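Local coordinates for designed protein 5L6HC3_1 (Synthetic construct, PDB 5IZS), which is a computationally designed helical hairpin that self-assembles into a homotrimer, with specificity probably set by designed hydrogen-bond networks, at residues V55-E58 against S59-V63; L28-L31 against N32-V36; E67-I70 against R71-K74. One frame throughout, in Å; residues are numbered along the deposited sequence.

Contact 1: residues V55-E58 against S59-V63; sequences VKEE and SKRIV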
# COMPACT_ATOMS: atom_id res chain seq x y z
N VAL C 55 2.35 15.00 -9.19
CA VAL C 55 2.32 13.85 -8.29
C VAL C 55 0.99 13.09 -8.42
O VAL C 55 0.97 11.86 -8.41
CB VAL C 55 2.55 14.27 -6.83
CG1 VAL C 55 2.14 13.17 -5.85
CG2 VAL C 55 4.01 14.66 -6.62
N LYS C 56 -0.10 13.84 -8.56
CA LYS C 56 -1.42 13.24 -8.70
C LYS C 56 -1.53 12.36 -9.94
O LYS C 56 -2.04 11.25 -9.88
CB LYS C 56 -2.50 14.33 -8.74
CG LYS C 56 -3.89 13.79 -9.00
CD LYS C 56 -4.96 14.86 -8.86
CE LYS C 56 -6.35 14.28 -9.09
NZ LYS C 56 -7.44 15.29 -8.91
N GLU C 57 -1.04 12.87 -11.07
CA GLU C 57 -1.05 12.13 -12.32
C GLU C 57 -0.13 10.92 -12.25
O GLU C 57 -0.46 9.84 -12.74
CB GLU C 57 -0.65 13.05 -13.48
CG GLU C 57 -0.23 12.33 -14.76
CD GLU C 57 -1.39 11.67 -15.47
OE1 GLU C 57 -2.56 12.01 -15.18
OE2 GLU C 57 -1.13 10.80 -16.34
N GLU C 58 1.03 11.10 -11.62
CA GLU C 58 1.99 10.02 -11.43
C GLU C 58 1.43 8.94 -10.50
O GLU C 58 1.62 7.74 -10.74
CB GLU C 58 3.31 10.56 -10.89
CG GLU C 58 4.25 11.10 -11.96
CD GLU C 58 5.27 12.09 -11.43
OE1 GLU C 58 5.36 12.25 -10.19
OE2 GLU C 58 5.97 12.72 -12.25
N SER C 59 0.75 9.36 -9.45
CA SER C 59 0.14 8.42 -8.50
C SER C 59 -0.97 7.60 -9.16
O SER C 59 -1.11 6.41 -8.88
CB SER C 59 -0.40 9.16 -7.28
OG SER C 59 0.66 9.70 -6.50
N LYS C 60 -1.76 8.24 -10.01
CA LYS C 60 -2.85 7.56 -10.70
C LYS C 60 -2.33 6.48 -11.64
O LYS C 60 -2.89 5.39 -11.71
CB LYS C 60 -3.71 8.56 -11.49
CG LYS C 60 -4.94 7.93 -12.16
CD LYS C 60 -5.77 8.97 -12.89
CE LYS C 60 -5.10 9.42 -14.19
NZ LYS C 60 -5.45 10.83 -14.53
N ARG C 61 -1.25 6.78 -12.35
CA ARG C 61 -0.65 5.81 -13.28
C ARG C 61 -0.14 4.58 -12.54
O ARG C 61 -0.35 3.46 -12.98
CB ARG C 61 0.50 6.45 -14.06
CG ARG C 61 0.17 6.68 -15.53
CD ARG C 61 1.42 7.05 -16.32
NE ARG C 61 2.12 8.18 -15.73
CZ ARG C 61 1.64 9.42 -15.73
NH1 ARG C 61 0.46 9.68 -16.27
NH2 ARG C 61 2.34 10.40 -15.17
N ILE C 62 0.51 4.80 -11.40
CA ILE C 62 1.03 3.72 -10.58
C ILE C 62 -0.09 2.80 -10.08
O ILE C 62 0.03 1.58 -10.13
CB ILE C 62 1.82 4.27 -9.39
CG1 ILE C 62 3.20 4.73 -9.86
CG2 ILE C 62 1.97 3.23 -8.29
CD1 ILE C 62 3.77 5.87 -9.07
N VAL C 63 -1.18 3.40 -9.61
CA VAL C 63 -2.34 2.63 -9.17
C VAL C 63 -2.93 1.83 -10.33
O VAL C 63 -3.24 0.65 -10.18
CB VAL C 63 -3.42 3.55 -8.56
CG1 VAL C 63 -4.80 2.89 -8.61
CG2 VAL C 63 -3.05 3.93 -7.14

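Contact 2: residues L28-L31 against N32-V36; sequences LQEL and NIDLV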
# COMPACT_ATOMS: atom_id res chain seq x y z
N LEU C 28 4.82 5.24 -4.43
CA LEU C 28 3.92 6.28 -3.96
C LEU C 28 4.48 6.99 -2.73
O LEU C 28 4.39 8.22 -2.62
CB LEU C 28 2.54 5.69 -3.65
CG LEU C 28 1.77 5.14 -4.86
CD1 LEU C 28 0.57 4.32 -4.40
CD2 LEU C 28 1.34 6.26 -5.79
N GLN C 29 5.07 6.22 -1.82
CA GLN C 29 5.66 6.78 -0.62
C GLN C 29 6.75 7.79 -0.96
O GLN C 29 6.87 8.83 -0.32
CB GLN C 29 6.21 5.67 0.27
CG GLN C 29 6.81 6.15 1.58
CD GLN C 29 5.78 6.73 2.52
OE1 GLN C 29 4.57 6.57 2.32
NE2 GLN C 29 6.24 7.41 3.56
N GLU C 30 7.54 7.48 -1.98
CA GLU C 30 8.61 8.37 -2.42
C GLU C 30 8.07 9.60 -3.14
O GLU C 30 8.67 10.67 -3.10
CB GLU C 30 9.60 7.63 -3.32
CG GLU C 30 10.65 6.87 -2.53
CD GLU C 30 11.38 7.75 -1.55
OE1 GLU C 30 11.92 8.80 -1.97
OE2 GLU C 30 11.41 7.41 -0.34
N LEU C 31 6.93 9.44 -3.82
CA LEU C 31 6.25 10.56 -4.45
C LEU C 31 5.75 11.54 -3.39
O LEU C 31 5.86 12.75 -3.55
CB LEU C 31 5.07 10.08 -5.30
CG LEU C 31 5.38 9.37 -6.62
CD1 LEU C 31 4.09 9.03 -7.34
CD2 LEU C 31 6.27 10.23 -7.49
N ASN C 32 5.22 10.99 -2.30
CA ASN C 32 4.67 11.80 -1.22
C ASN C 32 5.73 12.61 -0.48
O ASN C 32 5.51 13.77 -0.12
CB ASN C 32 3.91 10.92 -0.23
CG ASN C 32 2.65 10.32 -0.83
OD1 ASN C 32 2.19 10.73 -1.89
ND2 ASN C 32 2.08 9.33 -0.14
N ILE C 33 6.89 11.99 -0.25
CA ILE C 33 7.99 12.65 0.45
C ILE C 33 8.61 13.76 -0.41
O ILE C 33 8.96 14.83 0.09
CB ILE C 33 9.08 11.63 0.85
CG1 ILE C 33 8.50 10.61 1.83
CG2 ILE C 33 10.28 12.33 1.48
CD1 ILE C 33 9.32 9.34 1.94
N ASP C 34 8.72 13.49 -1.72
CA ASP C 34 9.21 14.49 -2.67
C ASP C 34 8.28 15.69 -2.75
O ASP C 34 8.73 16.84 -2.82
CB ASP C 34 9.37 13.87 -4.06
CG ASP C 34 10.47 12.82 -4.12
OD1 ASP C 34 11.41 12.88 -3.29
OD2 ASP C 34 10.39 11.92 -4.99
N LEU C 35 6.97 15.44 -2.72
CA LEU C 35 5.98 16.51 -2.79
C LEU C 35 6.05 17.39 -1.55
O LEU C 35 5.91 18.61 -1.64
CB LEU C 35 4.57 15.93 -2.94
CG LEU C 35 3.42 16.93 -3.03
CD1 LEU C 35 3.60 17.85 -4.23
CD2 LEU C 35 2.08 16.21 -3.10
N VAL C 36 6.27 16.78 -0.39
CA VAL C 36 6.41 17.52 0.86
C VAL C 36 7.73 18.30 0.88
O VAL C 36 7.79 19.42 1.38
CB VAL C 36 6.34 16.59 2.08
CG1 VAL C 36 6.59 17.36 3.37
CG2 VAL C 36 4.98 15.90 2.13

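Contact 3: residues E67-I70 against R71-K74; sequences EEEI and RRAK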
# COMPACT_ATOMS: atom_id res chain seq x y z
N GLU C 67 -3.47 -2.12 -10.83
CA GLU C 67 -4.79 -2.67 -11.16
C GLU C 67 -4.70 -3.60 -12.36
O GLU C 67 -5.40 -4.61 -12.45
CB GLU C 67 -5.79 -1.56 -11.43
CG GLU C 67 -6.17 -0.72 -10.22
CD GLU C 67 -6.93 0.54 -10.59
OE1 GLU C 67 -6.95 0.89 -11.79
OE2 GLU C 67 -7.51 1.17 -9.69
N GLU C 68 -3.82 -3.25 -13.30
CA GLU C 68 -3.66 -4.00 -14.53
C GLU C 68 -2.97 -5.34 -14.29
O GLU C 68 -3.32 -6.35 -14.89
CB GLU C 68 -2.89 -3.17 -15.56
CG GLU C 68 -3.02 -3.69 -16.97
CD GLU C 68 -4.44 -4.10 -17.30
OE1 GLU C 68 -5.37 -3.30 -17.07
OE2 GLU C 68 -4.62 -5.23 -17.79
N GLU C 69 -2.00 -5.33 -13.38
CA GLU C 69 -1.28 -6.53 -12.98
C GLU C 69 -2.20 -7.50 -12.23
O GLU C 69 -2.07 -8.72 -12.34
CB GLU C 69 -0.07 -6.16 -12.14
CG GLU C 69 0.33 -7.15 -11.07
CD GLU C 69 1.17 -8.30 -11.59
OE1 GLU C 69 1.06 -8.64 -12.79
OE2 GLU C 69 1.96 -8.86 -10.80
N ILE C 70 -3.15 -6.94 -11.48
CA ILE C 70 -4.13 -7.75 -10.77
C ILE C 70 -5.07 -8.44 -11.76
O ILE C 70 -5.41 -9.61 -11.59
CB ILE C 70 -4.94 -6.89 -9.77
CG1 ILE C 70 -4.09 -6.59 -8.53
CG2 ILE C 70 -6.22 -7.60 -9.34
CD1 ILE C 70 -4.77 -5.68 -7.54
N ARG C 71 -5.45 -7.71 -12.81
CA ARG C 71 -6.26 -8.29 -13.88
C ARG C 71 -5.49 -9.41 -14.59
O ARG C 71 -6.09 -10.36 -15.08
CB ARG C 71 -6.70 -7.23 -14.90
CG ARG C 71 -7.91 -6.40 -14.48
CD ARG C 71 -8.31 -5.41 -15.57
NE ARG C 71 -9.24 -4.39 -15.07
CZ ARG C 71 -9.56 -3.29 -15.73
NH1 ARG C 71 -9.04 -3.04 -16.92
NH2 ARG C 71 -10.42 -2.42 -15.19
N ARG C 72 -4.17 -9.28 -14.64
CA ARG C 72 -3.35 -10.32 -15.25
C ARG C 72 -3.34 -11.56 -14.37
O ARG C 72 -3.53 -12.67 -14.86
CB ARG C 72 -1.92 -9.85 -15.50
CG ARG C 72 -1.23 -10.60 -16.62
CD ARG C 72 0.16 -10.06 -16.87
NE ARG C 72 1.07 -10.34 -15.76
CZ ARG C 72 2.36 -10.00 -15.76
NH1 ARG C 72 2.88 -9.37 -16.81
NH2 ARG C 72 3.12 -10.30 -14.72
N ALA C 73 -3.09 -11.35 -13.08
CA ALA C 73 -3.09 -12.45 -12.11
C ALA C 73 -4.42 -13.20 -12.12
O ALA C 73 -4.44 -14.43 -12.11
CB ALA C 73 -2.78 -11.92 -10.72
N LYS C 74 -5.52 -12.45 -12.14
CA LYS C 74 -6.86 -13.04 -12.23
C LYS C 74 -7.05 -13.88 -13.49
O LYS C 74 -7.56 -14.99 -13.43
CB LYS C 74 -7.93 -11.94 -12.17
CG LYS C 74 -9.32 -12.42 -12.57
CD LYS C 74 -10.37 -11.34 -12.34
CE LYS C 74 -10.96 -11.43 -10.95
NZ LYS C 74 -11.69 -10.18 -10.56

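Contact 1: residues V55-E58 against S59-V63
Val55 to Ile62 form two turns of one helix, with regular i to i+4 bonds such as Lys60 N to Lys56 O at 3.0 Å. Val55 O is gripped twice. Ser59 N reaches it at 2.7 Å, and Ser59 OG donates to it at 2.9 Å. These two donors come from opposite faces of the Val55 carbonyl plane, with the hydroxyl well above that plane. The serine OG stands beside its own backbone N (chi1 -68°), and this turns the hydroxyl back over the preceding turn. Val55 CG1 lies alongside it, 3.8 Å from Ser59 OG. The same hydroxyl is hydrogen-bonded to Gln29 NE2 of the second subunit, so it has one partner within the helix and one outside the chain.

The outer side of the helix carries charge. The Glu57 chain bends at chi2 (71°), which brings its carboxylate over the next turn. Lys60, bent at chi3, sets NZ on the syn side of Glu57 OE1 at 3.2 Å, somewhat out of the carboxylate plane. Glu57 OE2 faces Arg61 NH1, but the two are modelled too close, so the detail of that salt bridge is doubtful. As modelled, Glu57 O lies over one face of the Arg61 guanidinium, offset toward its rim. On the hairpin side, Ile62 CD1 folds back to within 3.3 Å of Glu58 O. Leu31 of helix 6-41 packs on Glu58 and Ser59. The arrangement is that of a bundle helix: outside, a salt-bridge network of Glu57 with Lys60 and, less surely placed, Arg61; inside, a serine in a designed intersubunit hydrogen-bond network.

Contact 2: residues L28-L31 against N32-V36
The flat carboxamide of Asn32 has Leu28 O over one face, with Asn32 CG 3.3 Å from that oxygen. At its amide end, Asn32 ND2 donates to Gln29 OE1 of the second subunit. The Asp34 carboxylate is met in a similar way: Glu30 O lies over one face, 3.0 Å from Asp34 CG. This is a run of about two and a half turns of helix 6-41 in a trimeric helical bundle, and it carries part of the hydrogen-bond network between subunits. Asn32 packs on Asn32 of both other subunits. Gln29 turns the other way, to the third subunit, where OE1 meets Asn32 and NE2 meets Ser59. Its CG is anti to the backbone N (chi1 -178°), and the bend at chi2 carries the NE2 end of the Gln29 amide to Ile33 CD1, 4.0 Å away.

The backbone is regular, with Asn32 N to Leu28 O at 2.9 Å. Around Asp34 the setting is less favourable. Its OD2 comes within 2.8 Å of Glu30 O, although both are acceptors. Its OD1 also stands 4.3 Å from Glu30 OE1, a like charge. The salt bridge from Asp34 OD1 to Arg37 NH1 probably eases this crowding of negative groups. An alanine here has no carboxylate, and Arg37 would probably be left without this mate and freer to turn. Leu31 points its branches to helix 45-82 instead. On the third-subunit side, Ile33 CD1 lies against two oxygens in directions about a right angle apart, 3.4 Å from Gln29 O and 3.6 Å from Glu30 OE2.

Contact 3: residues E67-I70 against R71-K74
Ile70 and Ala73 mark the close-packed side of this helical turn, while the Glu68-Arg71 and Glu69-Arg72 pairs mark its loose side. On the packed side the backbone bonds are short and nearly straight. Ala73 N meets Glu69 O at 2.9 Å with an N-H...O angle of 165°, and Lys74 N meets Ile70 O at 2.9 Å. The small Ala73 CB lies 3.6 Å from Ile70 O. On the outer side the bond from Arg72 N to Glu68 O is more bent, at 137°.

The outer ion pairs are loose as well. Glu69 OE1 lies over one face of the Arg72 guanidinium, 3.3 Å from NH2. No N-H points at it, so the attraction is of charges alone. The Arg72 chain bends at chi3 (68°), which turns that face to the carboxylate. Its NE has a second acidic partner in Glu76. Glu68 and Arg71 are held more weakly: OE1 of Glu68 is 3.7 Å from NH1 of Arg71, a long salt bridge, the oxygen lying well out of the guanidinium plane. Extended from CG to NE, Arg71 reaches along to this oxygen.

The helix rests against two others. In the same chain, Leu17 of helix 6-41 touches Ile70 and Ala73, and the Glu69 side chain also lies on it. In the second subunit, Ile15 packs on Ala73 and Lys74, Arg19 on Ile70, and Leu22 on Glu67.

In the fold
Contacts 1 and 3 follow one another on helix 45-82, where Val63 and Glu67 are one helical step apart along the backbone; they make no other touch, and their centres are about 17 Å apart. Contact 2 lies on the partner helix 6-41. It packs against contact 1, their centres about 11 Å apart: Ile62 CD1 meets Leu31 CD1 at 3.6 Å, and Ser59 OG lies 3.6 Å from Leu28 CD2. Contacts 2 and 3 fall on opposite sides of the chain's centre, about 10 Å apart at the nearest atoms. All three touch the second subunit. Contacts 1 and 2 share the polar network through Ser59, Gln29 and Asn32 of different subunits. Contact 3 meets the second subunit through packing.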